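Local coordinates for protein exodeoxyribonuclease III (Methanosarcina mazei, PDB 5J8N) that probably cuts DNA at abasic sites and trims 3' ends of double-stranded DNA as a magnesium-dependent phosphodiesterase of the AP/ExoA repair family, at residues Glu103-Gly115 and Leu139-Asn153. The protein carries 3 engineered substitutions. Residues are numbered along the deposited sequence; the frame is centred on the assembly and turned at random.
Sequences EDFVLLNIYFPNG and LKSEGKKLVICGDVN
Val-106 through Tyr-111 pair in parallel with Leu-146 through Asp-151: Val-106 bonds through N to Lys-145 O and through O to Val-147 N, straddling its register partner Leu-146, and the series runs on to Phe-112 N with Asp-151 O. Helix 119-141 links the two strands, which makes this a beta-alpha-beta crossover inside one sheet of the DNase I-like fold. The bonds bend late, the N-H...O angle falling from 171° at Val-147 to 140° at Asp-151, where the chain turns a corner at Gly-150; a CB there would collide with Ile-110 O. Leu-108 CD1 lies alongside Ile-148 CG1 at 4.1 Å on one face, while on the other Leu-107 CD1 meets both Val-147 CG1 and Cys-149 SG.

At the far end, Asn-153 can be followed outward. Its CB sits 3.6 Å from Pro-113 O. In the conformer given here, Asn-114 ND2 donates to OD1 at 3.1 Å from above the carbonyl plane, while Asn-114 OD1 accepts from Lys-116 N. Asn-153 ND2 gives a hydrogen to Phe-112 O at 2.9 Å, the acceptor lying in the plane of the Asn-153 amide. Both ends of that amide are thus gripped; replacing Asn-153 by alanine is likely to cost Phe-112 O and Asn-114 ND2 these bonds.

With chi1 at 175°, CG of Asp-151 points opposite the backbone N, and the carboxylate runs beside Tyr-111, whose ring edge receives OD2 at 3.4 Å from CE1. Asn-10 donates to the same OD2. Tyr-111 CE1 also lies 3.8 Å from Asn-153 ND2. Tyr-111 and Asp-151 are predicted active-site residues, Asp-151 and Asn-153 predicted magnesium ligands, and Asn-153 a predicted transition-state stabiliser; the arrangement is consistent with the strand pairing helping to place all three.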
loop_
_atom_site.group_PDB
_atom_site.type_symbol
_atom_site.label_atom_id
_atom_site.label_comp_id
_atom_site.label_asym_id
_atom_site.label_seq_id
_atom_site.Cartn_x
_atom_site.Cartn_y
_atom_site.Cartn_z
ATOM N N GLU A 103 -6.289 10.759 -15.163
ATOM C CA GLU A 103 -6.323 10.716 -16.616
ATOM C C GLU A 103 -5.346 9.676 -17.142
ATOM O O GLU A 103 -5.655 9.044 -18.138
ATOM C CB GLU A 103 -5.982 12.083 -17.239
ATOM C CG GLU A 103 -6.957 13.203 -16.917
ATOM C CD GLU A 103 -8.310 13.027 -17.573
ATOM O OE1 GLU A 103 -8.479 12.080 -18.377
ATOM O OE2 GLU A 103 -9.220 13.829 -17.261
ATOM N N ASP A 104 -4.222 9.481 -16.465
ATOM C CA ASP A 104 -3.165 8.629 -17.007
ATOM C C ASP A 104 -3.105 7.216 -16.433
ATOM O O ASP A 104 -2.386 6.361 -16.974
ATOM C CB ASP A 104 -1.806 9.296 -16.785
ATOM C CG ASP A 104 -1.644 10.579 -17.603
ATOM O OD1 ASP A 104 -1.644 10.456 -18.840
ATOM O OD2 ASP A 104 -1.526 11.650 -16.965
ATOM N N PHE A 105 -3.857 6.918 -15.377
ATOM C CA PHE A 105 -3.801 5.592 -14.793
ATOM C C PHE A 105 -4.860 5.456 -13.737
ATOM O O PHE A 105 -5.377 6.469 -13.234
ATOM C CB PHE A 105 -2.415 5.286 -14.155
ATOM C CG PHE A 105 -1.991 6.269 -13.063
ATOM C CD1 PHE A 105 -1.352 7.446 -13.425
ATOM C CD2 PHE A 105 -2.256 6.020 -11.732
ATOM C CE1 PHE A 105 -0.966 8.362 -12.448
ATOM C CE2 PHE A 105 -1.838 6.929 -10.736
ATOM C CZ PHE A 105 -1.206 8.093 -11.091
ATOM N N VAL A 106 -5.135 4.213 -13.385
ATOM C CA VAL A 106 -5.996 3.842 -12.268
ATOM C C VAL A 106 -5.133 3.551 -11.035
ATOM O O VAL A 106 -4.192 2.751 -11.154
ATOM C CB VAL A 106 -6.814 2.601 -12.597
ATOM C CG1 VAL A 106 -7.621 2.111 -11.395
ATOM C CG2 VAL A 106 -7.761 2.876 -13.816
ATOM N N LEU A 107 -5.458 4.149 -9.882
ATOM C CA LEU A 107 -4.736 3.892 -8.653
ATOM C C LEU A 107 -5.570 3.093 -7.676
ATOM O O LEU A 107 -6.697 3.497 -7.338
ATOM C CB LEU A 107 -4.350 5.198 -8.004
ATOM C CG LEU A 107 -3.642 5.099 -6.660
ATOM C CD1 LEU A 107 -2.266 4.377 -6.739
ATOM C CD2 LEU A 107 -3.407 6.523 -6.083
ATOM N N LEU A 108 -5.032 1.965 -7.238
ATOM C CA LEU A 108 -5.681 1.153 -6.191
ATOM C C LEU A 108 -4.825 1.232 -4.949
ATOM O O LEU A 108 -3.654 0.819 -4.986
ATOM C CB LEU A 108 -5.838 -0.322 -6.639
ATOM C CG LEU A 108 -6.527 -0.517 -8.018
ATOM C CD1 LEU A 108 -6.629 -2.014 -8.305
ATOM C CD2 LEU A 108 -7.894 0.194 -8.104
ATOM N N ASN A 109 -5.396 1.732 -3.864
ATOM C CA ASN A 109 -4.725 1.883 -2.590
ATOM C C ASN A 109 -5.277 0.820 -1.636
ATOM O O ASN A 109 -6.485 0.825 -1.376
ATOM C CB ASN A 109 -4.991 3.298 -2.086
ATOM C CG ASN A 109 -4.417 3.552 -0.691
ATOM O OD1 ASN A 109 -3.589 2.766 -0.237
ATOM N ND2 ASN A 109 -4.793 4.674 -0.048
ATOM N N ILE A 110 -4.437 -0.080 -1.172
ATOM C CA ILE A 110 -4.929 -1.281 -0.473
ATOM C C ILE A 110 -4.185 -1.606 0.810
ATOM O O ILE A 110 -2.943 -1.587 0.821
ATOM C CB ILE A 110 -4.859 -2.520 -1.419
ATOM C CG1 ILE A 110 -5.509 -2.187 -2.786
ATOM C CG2 ILE A 110 -5.530 -3.755 -0.773
ATOM C CD1 ILE A 110 -5.410 -3.329 -3.792
ATOM N N TYR A 111 -4.943 -1.904 1.848
ATOM C CA TYR A 111 -4.416 -2.456 3.090
ATOM C C TYR A 111 -4.786 -3.940 3.091
ATOM O O TYR A 111 -5.888 -4.324 3.492
ATOM C CB TYR A 111 -5.024 -1.715 4.318
ATOM C CG TYR A 111 -4.583 -2.232 5.642
ATOM C CD1 TYR A 111 -3.266 -2.578 5.875
ATOM C CD2 TYR A 111 -5.499 -2.411 6.665
ATOM C CE1 TYR A 111 -2.854 -3.120 7.105
ATOM C CE2 TYR A 111 -5.074 -2.888 7.933
ATOM C CZ TYR A 111 -3.742 -3.250 8.120
ATOM O OH TYR A 111 -3.313 -3.757 9.331
ATOM N N PHE A 112 -3.881 -4.774 2.600
ATOM C CA PHE A 112 -4.224 -6.213 2.497
ATOM C C PHE A 112 -4.268 -6.818 3.903
ATOM O O PHE A 112 -3.565 -6.340 4.818
ATOM C CB PHE A 112 -3.192 -6.946 1.666
ATOM C CG PHE A 112 -3.240 -6.629 0.188
ATOM C CD1 PHE A 112 -2.515 -5.609 -0.385
ATOM C CD2 PHE A 112 -4.010 -7.439 -0.634
ATOM C CE1 PHE A 112 -2.583 -5.359 -1.778
ATOM C CE2 PHE A 112 -4.069 -7.239 -1.999
ATOM C CZ PHE A 112 -3.316 -6.187 -2.580
ATOM N N PRO A 113 -5.119 -7.817 4.137
ATOM C CA PRO A 113 -5.262 -8.369 5.491
ATOM C C PRO A 113 -3.994 -9.006 6.054
ATOM O O PRO A 113 -3.185 -9.577 5.332
ATOM C CB PRO A 113 -6.356 -9.444 5.307
ATOM C CG PRO A 113 -7.088 -8.989 4.003
ATOM C CD PRO A 113 -5.992 -8.436 3.132
ATOM N N ASN A 114 -3.868 -8.870 7.366
ATOM C CA ASN A 114 -2.872 -9.628 8.045
ATOM C C ASN A 114 -3.450 -10.953 8.495
ATOM O O ASN A 114 -4.563 -11.026 9.019
ATOM C CB ASN A 114 -2.327 -8.852 9.216
ATOM C CG ASN A 114 -1.172 -9.549 9.837
ATOM O OD1 ASN A 114 -1.382 -10.450 10.662
ATOM N ND2 ASN A 114 0.057 -9.193 9.409
ATOM N N GLY A 115 -2.711 -12.023 8.220
ATOM C CA GLY A 115 -3.170 -13.372 8.454
ATOM C C GLY A 115 -2.680 -14.041 9.737
ATOM O O GLY A 115 -2.910 -15.217 9.955
ATOM N N LEU A 139 -9.693 -5.058 -14.950
ATOM C CA LEU A 139 -9.325 -3.718 -15.415
ATOM C C LEU A 139 -8.187 -3.754 -16.473
ATOM O O LEU A 139 -8.221 -3.030 -17.461
ATOM C CB LEU A 139 -8.909 -2.805 -14.263
ATOM C CG LEU A 139 -10.072 -2.435 -13.322
ATOM C CD1 LEU A 139 -9.523 -1.592 -12.181
ATOM C CD2 LEU A 139 -11.154 -1.698 -14.060
ATOM N N LYS A 140 -7.195 -4.590 -16.224
ATOM C CA LYS A 140 -6.075 -4.708 -17.146
ATOM C C LYS A 140 -6.548 -5.229 -18.513
ATOM O O LYS A 140 -6.081 -4.752 -19.551
ATOM C CB LYS A 140 -4.999 -5.617 -16.536
ATOM C CG LYS A 140 -3.658 -5.518 -17.283
ATOM C CD LYS A 140 -2.531 -6.120 -16.412
ATOM C CE LYS A 140 -2.673 -7.627 -16.345
ATOM N NZ LYS A 140 -2.409 -8.249 -17.682
ATOM N N SER A 141 -7.513 -6.159 -18.546
ATOM C CA SER A 141 -8.088 -6.718 -19.755
ATOM C C SER A 141 -8.710 -5.616 -20.604
ATOM O O SER A 141 -8.732 -5.695 -21.807
ATOM C CB SER A 141 -9.139 -7.802 -19.375
ATOM O OG SER A 141 -9.997 -8.116 -20.462
ATOM N N GLU A 142 -9.272 -4.605 -19.903
ATOM C CA GLU A 142 -9.942 -3.452 -20.559
ATOM C C GLU A 142 -8.935 -2.391 -21.091
ATOM O O GLU A 142 -9.320 -1.478 -21.831
ATOM C CB GLU A 142 -10.879 -2.743 -19.558
ATOM C CG GLU A 142 -12.059 -3.562 -19.000
ATOM C CD GLU A 142 -12.683 -2.893 -17.739
ATOM O OE1 GLU A 142 -13.427 -3.590 -17.014
ATOM O OE2 GLU A 142 -12.426 -1.682 -17.465
ATOM N N GLY A 143 -7.664 -2.526 -20.725
ATOM C CA GLY A 143 -6.599 -1.651 -21.201
ATOM C C GLY A 143 -6.258 -0.568 -20.171
ATOM O O GLY A 143 -5.517 0.342 -20.513
ATOM N N LYS A 144 -6.748 -0.644 -18.943
ATOM C CA LYS A 144 -6.337 0.315 -17.944
ATOM C C LYS A 144 -4.857 0.167 -17.684
ATOM O O LYS A 144 -4.289 -0.933 -17.778
ATOM C CB LYS A 144 -7.113 0.114 -16.630
ATOM C CG LYS A 144 -8.605 0.326 -16.720
ATOM C CD LYS A 144 -8.960 1.652 -17.289
ATOM C CE LYS A 144 -10.466 1.868 -17.204
ATOM N NZ LYS A 144 -10.902 3.162 -17.826
ATOM N N LYS A 145 -4.247 1.276 -17.252
ATOM C CA LYS A 145 -2.879 1.301 -16.678
ATOM C C LYS A 145 -3.064 1.296 -15.199
ATOM O O LYS A 145 -3.675 2.237 -14.673
ATOM C CB LYS A 145 -2.109 2.552 -17.173
ATOM C CG LYS A 145 -1.707 2.454 -18.677
ATOM C CD LYS A 145 -2.225 3.660 -19.468
ATOM C CE LYS A 145 -1.255 4.838 -19.346
ATOM N NZ LYS A 145 -1.824 6.209 -19.703
ATOM N N LEU A 146 -2.559 0.279 -14.504
ATOM C CA LEU A 146 -2.814 0.097 -13.083
ATOM C C LEU A 146 -1.612 0.369 -12.243
ATOM O O LEU A 146 -0.539 -0.193 -12.479
ATOM C CB LEU A 146 -3.246 -1.352 -12.820
ATOM C CG LEU A 146 -4.630 -1.628 -13.406
ATOM C CD1 LEU A 146 -4.827 -3.104 -13.687
ATOM C CD2 LEU A 146 -5.699 -1.118 -12.462
ATOM N N VAL A 147 -1.801 1.169 -11.193
ATOM C CA VAL A 147 -0.809 1.380 -10.154
ATOM C C VAL A 147 -1.477 0.863 -8.890
ATOM O O VAL A 147 -2.597 1.298 -8.568
ATOM C CB VAL A 147 -0.453 2.869 -10.004
ATOM C CG1 VAL A 147 0.530 3.073 -8.855
ATOM C CG2 VAL A 147 0.122 3.362 -11.259
ATOM N N ILE A 148 -0.832 -0.056 -8.181
ATOM C CA ILE A 148 -1.382 -0.631 -6.969
ATOM C C ILE A 148 -0.406 -0.420 -5.857
ATOM O O ILE A 148 0.714 -0.936 -5.879
ATOM C CB ILE A 148 -1.648 -2.149 -7.127
ATOM C CG1 ILE A 148 -2.589 -2.371 -8.327
ATOM C CG2 ILE A 148 -2.247 -2.724 -5.847
ATOM C CD1 ILE A 148 -1.940 -3.198 -9.448
ATOM N N CYS A 149 -0.806 0.345 -4.854
ATOM C CA CYS A 149 0.154 0.557 -3.746
ATOM C C CYS A 149 -0.486 0.095 -2.459
ATOM O O CYS A 149 -1.715 0.183 -2.241
ATOM C CB CYS A 149 0.559 2.021 -3.619
ATOM S SG CYS A 149 -0.770 3.219 -3.334
ATOM N N GLY A 150 0.396 -0.283 -1.536
ATOM C CA GLY A 150 -0.073 -0.496 -0.177
ATOM C C GLY A 150 0.698 -1.583 0.503
ATOM O O GLY A 150 1.818 -1.970 0.122
ATOM N N ASP A 151 0.098 -2.034 1.602
ATOM C CA ASP A 151 0.701 -2.980 2.531
ATOM C C ASP A 151 0.167 -4.337 2.175
ATOM O O ASP A 151 -1.009 -4.634 2.451
ATOM C CB ASP A 151 0.339 -2.546 3.938
ATOM C CG ASP A 151 0.782 -3.481 4.997
ATOM O OD1 ASP A 151 1.472 -4.475 4.724
ATOM O OD2 ASP A 151 0.424 -3.213 6.183
ATOM N N VAL A 152 1.022 -5.136 1.546
ATOM C CA VAL A 152 0.635 -6.476 1.093
ATOM C C VAL A 152 0.670 -7.441 2.283
ATOM O O VAL A 152 0.100 -8.536 2.212
ATOM C CB VAL A 152 1.609 -6.876 -0.035
ATOM C CG1 VAL A 152 1.401 -8.319 -0.504
ATOM C CG2 VAL A 152 1.444 -5.894 -1.200
ATOM N N ASN A 153 1.375 -7.086 3.368
ATOM C CA ASN A 153 1.487 -7.962 4.543
ATOM C C ASN A 153 2.143 -9.303 4.226
ATOM O O ASN A 153 1.978 -10.267 4.988
ATOM C CB ASN A 153 0.122 -8.157 5.255
ATOM C CG ASN A 153 -0.057 -7.199 6.409
ATOM O OD1 ASN A 153 0.821 -7.095 7.264
ATOM N ND2 ASN A 153 -1.144 -6.425 6.392
HETATM O O HOH W 1 -5.201 6.447 -19.247
HETATM O O HOH W 2 -1.216 8.679 -20.499
HETATM O O HOH W 3 -0.051 -11.681 7.255
#